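Uncharacterized protein (Enterococcus faecalis, PDB 2QRU) is of unknown function but has the alpha/beta hydrolase fold and probably acts as a hydrolase. Local coordinates at residues P70-I74 and D75-R79; S44-E48 and E49-L53. All coordinates share one frame; numbering follows the deposited sequence. Where two conformers were deposited one is given.

Both contacts are helix starts in the alpha/beta hydrolase fold. Contact 2 comes first along the chain. It lies where the loop after strand 28-33 turns into helix 48-55. The chain then runs through strand 59-64, and contact 1 follows where the next loop enters helix 74-93. Strands 28-33 and 59-64 are parallel neighbours in the mixed central sheet, so each contact opens the helix that follows one of them. The centres of contacts 1 and 2 are 26 Å apart, on opposite sides of the chain's centre. Their nearest atoms are about 14 Å apart. The two starts therefore belong to successive connections of the same sheet, and neither contact braces the other directly.

Contact 1: residues P70-I74 and D75-R79; sequences PNTKI and DHILR. With EDO (1,2-ethanediol), chain F.
D75 begins the segment by turning back on the residue before the helix. Its OD1 lies 3.4 Å from CB of K73. A first torsion of 62° sets the carboxylate between the backbone N and the carbonyl carbon, where OD1 also accepts a weak bond from N of H76. OD2 takes a hydrogen bond from O1 of a 1,2-ethanediol, probably from the crystallisation liquor, 2.9 Å away. CG2 of T72 meets CB of H76 at 3.6 Å and its ring obliquely, the two side chains crossing at about a right angle. N of I77 bonds to O of K73, the N-cap residue, at 2.9 Å and 164°. N of L78 then bonds to O of I74 at 2.9 Å. CD1 of L78 lies 3.7 Å from CG2 of I74, the side chains side by side and pointing the same way. Outside the contact, I77 and L78 both touch L109 on helix 105-119. R79 comes last, its NH2 making a long ion pair with OD2 of D75, 4.0 Å away. K73 reaches back instead, its NZ bonding to O of P70 and of F188. The chemistry implies a helix start fixed by main-chain bonds and apolar contacts, with D75 loosely paired to R79.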
loop_
_atom_site.group_PDB
_atom_site.type_symbol
_atom_site.label_atom_id
_atom_site.label_comp_id
_atom_site.label_asym_id
_atom_site.label_seq_id
_atom_site.Cartn_x
_atom_site.Cartn_y
_atom_site.Cartn_z
ATOM N N PRO A 70 2.125 5.834 -15.249
ATOM C CA PRO A 70 2.832 5.063 -16.286
ATOM C C PRO A 70 4.310 5.429 -16.419
ATOM O O PRO A 70 5.028 4.763 -17.186
ATOM C CB PRO A 70 2.090 5.452 -17.578
ATOM C CG PRO A 70 1.663 6.903 -17.318
ATOM C CD PRO A 70 1.340 6.953 -15.821
ATOM N N ASN A 71 4.735 6.501 -15.724
ATOM C CA ASN A 71 6.108 7.043 -15.796
ATOM C C ASN A 71 7.138 5.953 -15.516
ATOM O O ASN A 71 8.155 5.862 -16.209
ATOM C CB ASN A 71 6.289 8.221 -14.837
ATOM C CG ASN A 71 5.225 9.285 -15.008
ATOM O OD1 ASN A 71 4.033 8.985 -15.086
ATOM N ND2 ASN A 71 5.650 10.549 -15.051
ATOM N N THR A 72 6.826 5.087 -14.545
ATOM C CA THR A 72 7.632 3.920 -14.212
ATOM C C THR A 72 6.689 2.709 -14.199
ATOM O O THR A 72 5.602 2.798 -13.625
ATOM C CB THR A 72 8.289 4.079 -12.826
ATOM O OG1 THR A 72 9.133 5.247 -12.826
ATOM C CG2 THR A 72 9.116 2.864 -12.483
ATOM N N LYS A 73 7.092 1.611 -14.854
ATOM C CA LYS A 73 6.248 0.401 -14.992
ATOM C C LYS A 73 6.293 -0.455 -13.727
ATOM O O LYS A 73 7.223 -0.322 -12.935
ATOM C CB LYS A 73 6.664 -0.426 -16.226
ATOM C CG LYS A 73 6.569 0.353 -17.542
ATOM C CD LYS A 73 5.289 1.197 -17.601
ATOM C CE LYS A 73 5.138 1.833 -18.979
ATOM N NZ LYS A 73 4.092 2.885 -19.004
ATOM N N ILE A 74 5.298 -1.315 -13.519
ATOM C CA ILE A 74 5.164 -1.983 -12.209
ATOM C C ILE A 74 6.388 -2.825 -11.859
ATOM O O ILE A 74 6.835 -2.825 -10.708
ATOM C CB ILE A 74 3.901 -2.846 -12.113
ATOM C CG1 ILE A 74 2.658 -1.958 -11.998
ATOM C CG2 ILE A 74 3.984 -3.793 -10.878
ATOM C CD1 ILE A 74 1.356 -2.769 -11.751
ATOM N N ASP A 75 6.917 -3.553 -12.844
ATOM C CA ASP A 75 8.107 -4.372 -12.608
ATOM C C ASP A 75 9.200 -3.487 -11.991
ATOM O O ASP A 75 9.830 -3.875 -11.023
ATOM C CB ASP A 75 8.597 -5.111 -13.884
ATOM C CG ASP A 75 9.024 -4.166 -15.019
ATOM O OD1 ASP A 75 8.467 -3.051 -15.135
ATOM O OD2 ASP A 75 9.918 -4.550 -15.814
ATOM N N HIS A 76 9.388 -2.288 -12.545
ATOM C CA HIS A 76 10.427 -1.365 -12.085
ATOM C C HIS A 76 10.066 -0.746 -10.713
ATOM O O HIS A 76 10.934 -0.588 -9.841
ATOM C CB HIS A 76 10.630 -0.294 -13.159
ATOM C CG HIS A 76 11.872 0.526 -12.983
ATOM N ND1 HIS A 76 12.824 0.652 -13.973
ATOM C CD2 HIS A 76 12.312 1.277 -11.943
ATOM C CE1 HIS A 76 13.797 1.442 -13.550
ATOM N NE2 HIS A 76 13.510 1.837 -12.322
ATOM N N ILE A 77 8.789 -0.406 -10.529
ATOM C CA ILE A 77 8.300 0.119 -9.254
ATOM C C ILE A 77 8.657 -0.873 -8.135
ATOM O O ILE A 77 9.164 -0.475 -7.078
ATOM C CB ILE A 77 6.756 0.359 -9.255
ATOM C CG1 ILE A 77 6.385 1.472 -10.249
ATOM C CG2 ILE A 77 6.264 0.722 -7.786
ATOM C CD1 ILE A 77 4.896 1.652 -10.457
ATOM N N LEU A 78 8.396 -2.164 -8.384
ATOM C CA LEU A 78 8.640 -3.223 -7.388
ATOM C C LEU A 78 10.140 -3.379 -7.104
ATOM O O LEU A 78 10.530 -3.417 -5.944
ATOM C CB LEU A 78 8.040 -4.562 -7.877
ATOM C CG LEU A 78 6.512 -4.595 -7.820
ATOM C CD1 LEU A 78 5.925 -5.852 -8.488
ATOM C CD2 LEU A 78 6.013 -4.395 -6.368
ATOM N N ARG A 79 10.983 -3.406 -8.143
ATOM C CA ARG A 79 12.427 -3.513 -7.959
ATOM C C ARG A 79 12.954 -2.331 -7.117
ATOM O O ARG A 79 13.736 -2.509 -6.175
ATOM C CB ARG A 79 13.118 -3.496 -9.339
ATOM C CG ARG A 79 14.604 -3.713 -9.350
ATOM C CD ARG A 79 15.041 -4.031 -10.806
ATOM N NE ARG A 79 14.065 -4.933 -11.427
ATOM C CZ ARG A 79 13.365 -4.704 -12.547
ATOM N NH1 ARG A 79 13.542 -3.595 -13.267
ATOM N NH2 ARG A 79 12.490 -5.626 -12.965
HETATM C C1 EDO F . 10.376 -8.619 -15.379
HETATM O O1 EDO F . 10.794 -7.268 -15.631
HETATM C C2 EDO F . 8.883 -8.607 -15.061
HETATM O O2 EDO F . 8.302 -9.917 -15.139
#

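Contact 2: residues S44-E48 and E49-L53. With EDO (1,2-ethanediol), chain E; EDO (1,2-ethanediol), chain G.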
loop_
_atom_site.group_PDB
_atom_site.type_symbol
_atom_site.label_atom_id
_atom_site.label_comp_id
_atom_site.label_asym_id
_atom_site.label_seq_id
_atom_site.Cartn_x
_atom_site.Cartn_y
_atom_site.Cartn_z
ATOM N N SER A 44 1.889 11.151 2.295
ATOM C CA SER A 44 1.100 12.077 3.106
ATOM C C SER A 44 -0.390 11.721 3.287
ATOM O O SER A 44 -1.066 12.400 4.055
ATOM C CB SER A 44 1.242 13.495 2.531
ATOM O OG SER A 44 2.614 13.821 2.411
ATOM N N ASP A 45 -0.901 10.668 2.619
ATOM C CA ASP A 45 -2.316 10.285 2.784
ATOM C C ASP A 45 -2.554 9.551 4.102
ATOM O O ASP A 45 -3.690 9.218 4.426
ATOM C CB ASP A 45 -2.896 9.490 1.592
ATOM C CG ASP A 45 -2.404 8.042 1.529
ATOM O OD1 ASP A 45 -1.825 7.531 2.517
ATOM O OD2 ASP A 45 -2.652 7.390 0.491
ATOM N N LEU A 46 -1.480 9.294 4.848
ATOM C CA LEU A 46 -1.576 8.484 6.071
ATOM C C LEU A 46 -2.484 9.201 7.075
ATOM O O LEU A 46 -2.181 10.330 7.504
ATOM C CB LEU A 46 -0.196 8.266 6.662
ATOM C CG LEU A 46 -0.132 7.603 8.051
ATOM C CD1 LEU A 46 -0.765 6.195 8.068
ATOM C CD2 LEU A 46 1.308 7.558 8.523
ATOM N N PRO A 47 -3.639 8.589 7.416
ATOM C CA PRO A 47 -4.504 9.242 8.406
ATOM C C PRO A 47 -3.863 9.380 9.792
ATOM O O PRO A 47 -3.162 8.453 10.256
ATOM C CB PRO A 47 -5.708 8.307 8.502
ATOM C CG PRO A 47 -5.740 7.611 7.165
ATOM C CD PRO A 47 -4.265 7.362 6.876
ATOM N N GLU A 48 -4.129 10.534 10.419
ATOM C CA GLU A 48 -3.642 10.825 11.759
ATOM C C GLU A 48 -3.961 9.646 12.700
ATOM O O GLU A 48 -3.115 9.224 13.515
ATOM C CB GLU A 48 -4.285 12.124 12.277
ATOM C CG GLU A 48 -4.025 12.410 13.754
ATOM C CD GLU A 48 -2.553 12.647 14.085
ATOM O OE1 GLU A 48 -1.789 13.062 13.186
ATOM O OE2 GLU A 48 -2.171 12.445 15.270
ATOM N N GLU A 49 -5.172 9.108 12.584
ATOM C CA GLU A 49 -5.645 8.081 13.514
ATOM C C GLU A 49 -4.875 6.779 13.340
ATOM O O GLU A 49 -4.616 6.054 14.336
ATOM C CB GLU A 49 -7.139 7.811 13.352
ATOM C CG GLU A 49 -8.042 8.942 13.749
ATOM C CD GLU A 49 -8.184 10.010 12.678
ATOM O OE1 GLU A 49 -7.544 9.923 11.604
ATOM O OE2 GLU A 49 -8.923 10.973 12.942
ATOM N N LEU A 50 -4.528 6.465 12.085
ATOM C CA LEU A 50 -3.777 5.241 11.822
ATOM C C LEU A 50 -2.330 5.420 12.276
ATOM O O LEU A 50 -1.734 4.529 12.908
ATOM C CB LEU A 50 -3.861 4.856 10.341
ATOM C CG LEU A 50 -3.123 3.581 9.918
ATOM C CD1 LEU A 50 -3.567 2.346 10.761
ATOM C CD2 LEU A 50 -3.371 3.379 8.423
ATOM N N LYS A 51 -1.760 6.590 11.976
ATOM C CA LYS A 51 -0.419 6.912 12.467
ATOM C C LYS A 51 -0.368 6.742 14.008
ATOM O O LYS A 51 0.546 6.107 14.551
ATOM C CB LYS A 51 -0.026 8.346 12.043
ATOM C CG LYS A 51 1.376 8.782 12.464
ATOM C CD LYS A 51 1.373 9.454 13.823
ATOM C CE LYS A 51 0.645 10.788 13.735
ATOM N NZ LYS A 51 0.749 11.578 14.981
ATOM N N GLU A 52 -1.385 7.237 14.698
ATOM C CA GLU A 52 -1.412 7.133 16.160
ATOM C C GLU A 52 -1.563 5.693 16.655
ATOM O O GLU A 52 -0.935 5.298 17.654
ATOM C CB GLU A 52 -2.486 8.039 16.726
ATOM C CG GLU A 52 -2.125 9.519 16.578
ATOM C CD GLU A 52 -1.077 9.974 17.572
ATOM O OE1 GLU A 52 -1.409 10.088 18.767
ATOM O OE2 GLU A 52 0.071 10.230 17.155
ATOM N N LEU A 53 -2.351 4.885 15.946
ATOM C CA LEU A 53 -2.481 3.493 16.336
ATOM C C LEU A 53 -1.091 2.832 16.358
ATOM O O LEU A 53 -0.783 2.004 17.224
ATOM C CB LEU A 53 -3.448 2.809 15.372
ATOM C CG LEU A 53 -3.790 1.364 15.589
ATOM C CD1 LEU A 53 -5.182 1.087 15.033
ATOM C CD2 LEU A 53 -2.783 0.544 14.871
HETATM C C1 EDO E . -5.747 9.751 17.672
HETATM O O1 EDO E . -6.708 8.813 17.174
HETATM C C2 EDO E . -5.483 10.844 16.643
HETATM O O2 EDO E . -4.346 11.624 17.065
HETATM C C1 EDO G . -4.975 8.911 -1.453
HETATM O O1 EDO G . -5.406 7.574 -1.127
HETATM C C2 EDO G . -3.742 8.753 -2.358
HETATM O O2 EDO G . -2.473 8.898 -1.709
#
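OE2 of E48 is gripped by two donors. NZ of K51 meets it at 3.1 Å in a salt bridge, on the syn side but 31° out of the carboxylate plane. O2 of a 1,2-ethanediol, probably from the crystallisation liquor, bonds to it at 2.9 Å. The lysine gets there because its chain bends twice, at chi2 (-91°) and chi3, and so runs alongside E48. In one of its two conformers E52 also forms a salt bridge to NZ through OE2, with the nitrogen tilted well out of the carboxylate plane. Nearer the lysine's backbone, CD2 of L46 packs on CB of K51 at 3.8 Å. CD1 of L46 meets CD2 of L50 at 3.9 Å, the leucines crossing at about a right angle. O of P47, the N-cap residue, accepts an almost straight bond from N of K51 at 2.9 Å and a weak one from N of L50. E49 turns elsewhere, to a salt bridge with K256, while L50 leans on L267 of helix 258-272. This is a helix N-terminus with an i to i+3 salt bridge, E48 to K51, opening the helix after strand 28-33 of the alpha/beta hydrolase fold.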